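Local coordinates for protein ectonucleoside triphosphate diphosphohydrolase 4 (Homo sapiens, PDB 6WG5) that belongs to the GDA1/CD39 nucleoside phosphatase family, whose fold is related to that of the actin-like ATPases, at residues E392-M397 against S432-H437. Numbering follows the deposited sequence.
Sequences EDVLRM and SHADLH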
ATOM      1  N   GLU A 392       2.878   9.735 -15.086  1.00 21.39           N
ATOM      2  CA  GLU A 392       2.078   9.333 -16.236  1.00 25.96           C
ATOM      3  C   GLU A 392       0.992  10.325 -16.624  1.00 24.48           C
ATOM      4  O   GLU A 392       0.808  10.585 -17.814  1.00 28.33           O
ATOM      5  CB  GLU A 392       1.423   7.972 -15.967  1.00 27.33           C
ATOM      6  CG  GLU A 392       0.545   7.472 -17.104  1.00 25.92           C
ATOM      7  CD  GLU A 392       1.295   7.370 -18.415  1.00 32.26           C
ATOM      8  OE1 GLU A 392       2.534   7.200 -18.377  1.00 32.68           O
ATOM      9  OE2 GLU A 392       0.649   7.465 -19.482  1.00 37.09           O
ATOM     10  N   ASP A 393       0.264  10.891 -15.660  1.00 31.64           N
ATOM     11  CA  ASP A 393      -0.992  11.563 -15.983  1.00 33.96           C
ATOM     12  C   ASP A 393      -0.792  12.723 -16.954  1.00 33.44           C
ATOM     13  O   ASP A 393      -1.602  12.912 -17.870  1.00 35.91           O
ATOM     14  CB  ASP A 393      -1.681  12.035 -14.704  1.00 37.79           C
ATOM     15  CG  ASP A 393      -2.533  10.948 -14.069  1.00 41.62           C
ATOM     16  OD1 ASP A 393      -2.353   9.762 -14.423  1.00 41.29           O
ATOM     17  OD2 ASP A 393      -3.388  11.275 -13.220  1.00 46.61           O
ATOM     18  N   VAL A 394       0.273  13.513 -16.781  1.00 32.76           N
ATOM     19  CA  VAL A 394       0.581  14.602 -17.698  1.00 29.44           C
ATOM     20  C   VAL A 394       1.951  14.440 -18.344  1.00 29.98           C
ATOM     21  O   VAL A 394       2.123  14.755 -19.527  1.00 33.78           O
ATOM     22  CB  VAL A 394       0.467  15.979 -17.007  1.00 28.11           C
ATOM     23  CG1 VAL A 394      -0.925  16.168 -16.436  1.00 36.64           C
ATOM     24  CG2 VAL A 394       1.516  16.145 -15.930  1.00 31.44           C
ATOM     25  N   LEU A 395       2.943  13.952 -17.597  1.00 27.44           N
ATOM     26  CA  LEU A 395       4.261  13.735 -18.183  1.00 29.58           C
ATOM     27  C   LEU A 395       4.303  12.500 -19.075  1.00 30.96           C
ATOM     28  O   LEU A 395       5.178  12.409 -19.943  1.00 29.37           O
ATOM     29  CB  LEU A 395       5.316  13.622 -17.080  1.00 26.35           C
ATOM     30  CG  LEU A 395       5.348  14.787 -16.087  1.00 28.93           C
ATOM     31  CD1 LEU A 395       6.481  14.611 -15.080  1.00 26.61           C
ATOM     32  CD2 LEU A 395       5.472  16.128 -16.808  1.00 29.11           C
ATOM     33  N   ARG A 396       3.387  11.552 -18.880  1.00 36.38           N
ATOM     34  CA  ARG A 396       3.205  10.435 -19.808  1.00 36.18           C
ATOM     35  C   ARG A 396       4.439   9.538 -19.864  1.00 36.29           C
ATOM     36  O   ARG A 396       4.835   9.063 -20.932  1.00 38.18           O
ATOM     37  CB  ARG A 396       2.849  10.947 -21.204  1.00 34.92           C
ATOM     38  CG  ARG A 396       1.525  11.685 -21.267  1.00 35.02           C
ATOM     39  CD  ARG A 396       0.354  10.728 -21.123  1.00 41.31           C
ATOM     40  NE  ARG A 396      -0.651  10.948 -22.160  1.00 47.53           N
ATOM     41  CZ  ARG A 396      -1.633  10.101 -22.448  1.00 45.75           C
ATOM     42  NH1 ARG A 396      -1.750   8.961 -21.779  1.00 47.21           N
ATOM     43  NH2 ARG A 396      -2.496  10.392 -23.411  1.00 43.93           N
ATOM     44  N   MET A 397       5.048   9.290 -18.709  1.00 36.72           N
ATOM     45  CA  MET A 397       6.197   8.398 -18.627  1.00 36.49           C
ATOM     46  C   MET A 397       6.086   7.493 -17.409  1.00 34.62           C
ATOM     47  O   MET A 397       7.065   7.256 -16.695  1.00 37.57           O
ATOM     48  CB  MET A 397       7.505   9.185 -18.600  1.00 38.23           C
ATOM     49  CG  MET A 397       7.493  10.394 -17.694  1.00 40.75           C
ATOM     50  SD  MET A 397       9.133  11.119 -17.557  1.00 49.24           S
ATOM     51  CE  MET A 397       9.466  11.558 -19.264  1.00 49.76           C
ATOM     52  N   SER A 432      -6.747  10.409 -19.588  1.00 42.45           N
ATOM     53  CA  SER A 432      -8.147  10.620 -19.238  1.00 48.63           C
ATOM     54  C   SER A 432      -8.358  10.682 -17.731  1.00 49.25           C
ATOM     55  O   SER A 432      -9.388  11.200 -17.282  1.00 49.93           O
ATOM     56  CB  SER A 432      -9.010   9.513 -19.844  1.00 49.82           C
ATOM     57  OG  SER A 432      -8.567   8.234 -19.424  1.00 57.86           O
ATOM     58  N   HIS A 433      -7.413  10.167 -16.941  1.00 45.27           N
ATOM     59  CA  HIS A 433      -7.514  10.247 -15.489  1.00 46.74           C
ATOM     60  C   HIS A 433      -7.214  11.644 -14.963  1.00 48.95           C
ATOM     61  O   HIS A 433      -7.644  11.981 -13.854  1.00 55.78           O
ATOM     62  CB  HIS A 433      -6.557   9.240 -14.844  1.00 44.58           C
ATOM     63  CG  HIS A 433      -6.563   9.269 -13.346  1.00 51.03           C
ATOM     64  ND1 HIS A 433      -5.578   9.892 -12.608  1.00 54.05           N
ATOM     65  CD2 HIS A 433      -7.434   8.751 -12.447  1.00 53.39           C
ATOM     66  CE1 HIS A 433      -5.842   9.756 -11.321  1.00 49.91           C
ATOM     67  NE2 HIS A 433      -6.963   9.068 -11.196  1.00 50.14           N
ATOM     68  N   ALA A 434      -6.498  12.462 -15.730  1.00 29.51           N
ATOM     69  CA  ALA A 434      -6.032  13.751 -15.242  1.00 28.21           C
ATOM     70  C   ALA A 434      -7.157  14.776 -15.285  1.00 30.38           C
ATOM     71  O   ALA A 434      -7.800  14.963 -16.322  1.00 31.18           O
ATOM     72  CB  ALA A 434      -4.845  14.238 -16.072  1.00 24.63           C
ATOM     73  N   ASP A 435      -7.390  15.433 -14.155  1.00 29.54           N
ATOM     74  CA  ASP A 435      -8.364  16.506 -14.030  1.00 27.91           C
ATOM     75  C   ASP A 435      -7.630  17.828 -13.821  1.00 31.08           C
ATOM     76  O   ASP A 435      -6.399  17.896 -13.865  1.00 30.07           O
ATOM     77  CB  ASP A 435      -9.338  16.214 -12.884  1.00 29.25           C
ATOM     78  CG  ASP A 435      -8.632  15.912 -11.576  1.00 33.93           C
ATOM     79  OD1 ASP A 435      -7.418  16.189 -11.474  1.00 33.41           O
ATOM     80  OD2 ASP A 435      -9.295  15.403 -10.646  1.00 39.79           O
ATOM     81  N   LEU A 436      -8.401  18.893 -13.592  1.00 38.71           N
ATOM     82  CA  LEU A 436      -7.796  20.209 -13.421  1.00 35.95           C
ATOM     83  C   LEU A 436      -6.960  20.287 -12.151  1.00 35.11           C
ATOM     84  O   LEU A 436      -5.963  21.018 -12.112  1.00 38.30           O
ATOM     85  CB  LEU A 436      -8.879  21.286 -13.417  1.00 35.95           C
ATOM     86  CG  LEU A 436      -9.422  21.645 -14.802  1.00 42.48           C
ATOM     87  CD1 LEU A 436     -10.683  22.484 -14.685  1.00 44.33           C
ATOM     88  CD2 LEU A 436      -8.369  22.372 -15.640  1.00 37.90           C
ATOM     89  N   HIS A 437      -7.341  19.549 -11.107  1.00 30.05           N
ATOM     90  CA  HIS A 437      -6.512  19.487  -9.908  1.00 23.31           C
ATOM     91  C   HIS A 437      -5.141  18.903 -10.228  1.00 28.41           C
ATOM     92  O   HIS A 437      -4.116  19.409  -9.758  1.00 26.20           O
ATOM     93  CB  HIS A 437      -7.218  18.658  -8.834  1.00 25.32           C
ATOM     94  CG  HIS A 437      -6.560  18.714  -7.492  1.00 25.61           C
ATOM     95  ND1 HIS A 437      -5.426  17.993  -7.187  1.00 25.16           N
ATOM     96  CD2 HIS A 437      -6.885  19.397  -6.367  1.00 26.58           C
ATOM     97  CE1 HIS A 437      -5.075  18.235  -5.937  1.00 30.40           C
ATOM     98  NE2 HIS A 437      -5.944  19.084  -5.417  1.00 31.86           N
TER
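D393 reaches from the loop after helix 386-392 to H433 and A434, just ahead of helix 436-456. Its CB packs against the methyl of A434, 4.1 Å from A434 CB, where the two backbones come nearest, D393 CA lying 5.5 Å from A434 CA. Beyond it, CG carries the carboxylate to the edge of the imidazole, the two planes 62° apart. At the tip OD2 accepts a hydrogen bond from H433 ND1 at 2.7 Å, nearly straight at 165°. The donor comes from the syn side, somewhat tilted from the carboxylate plane, while OD2 lies almost exactly in the ring plane; OD1 stays farther off, 3.7 Å from H433 ND1. CG of H433 stands anti to the backbone N (chi1 179°), which carries the ring out beside the carboxylate, its ND1 edge turned to OD2; the ring also stacks on Y389. V394 adds a looser apolar touch, its CG1 4.4 Å from A434 CB. D435, at the N-cap of helix 436-456, accepts a hydrogen bond at OD1 from R438 N. A His-carboxylate hydrogen bond from buried D393 to exposed H433 thus joins two helix-connecting loops of this GDA1/CD39-family fold.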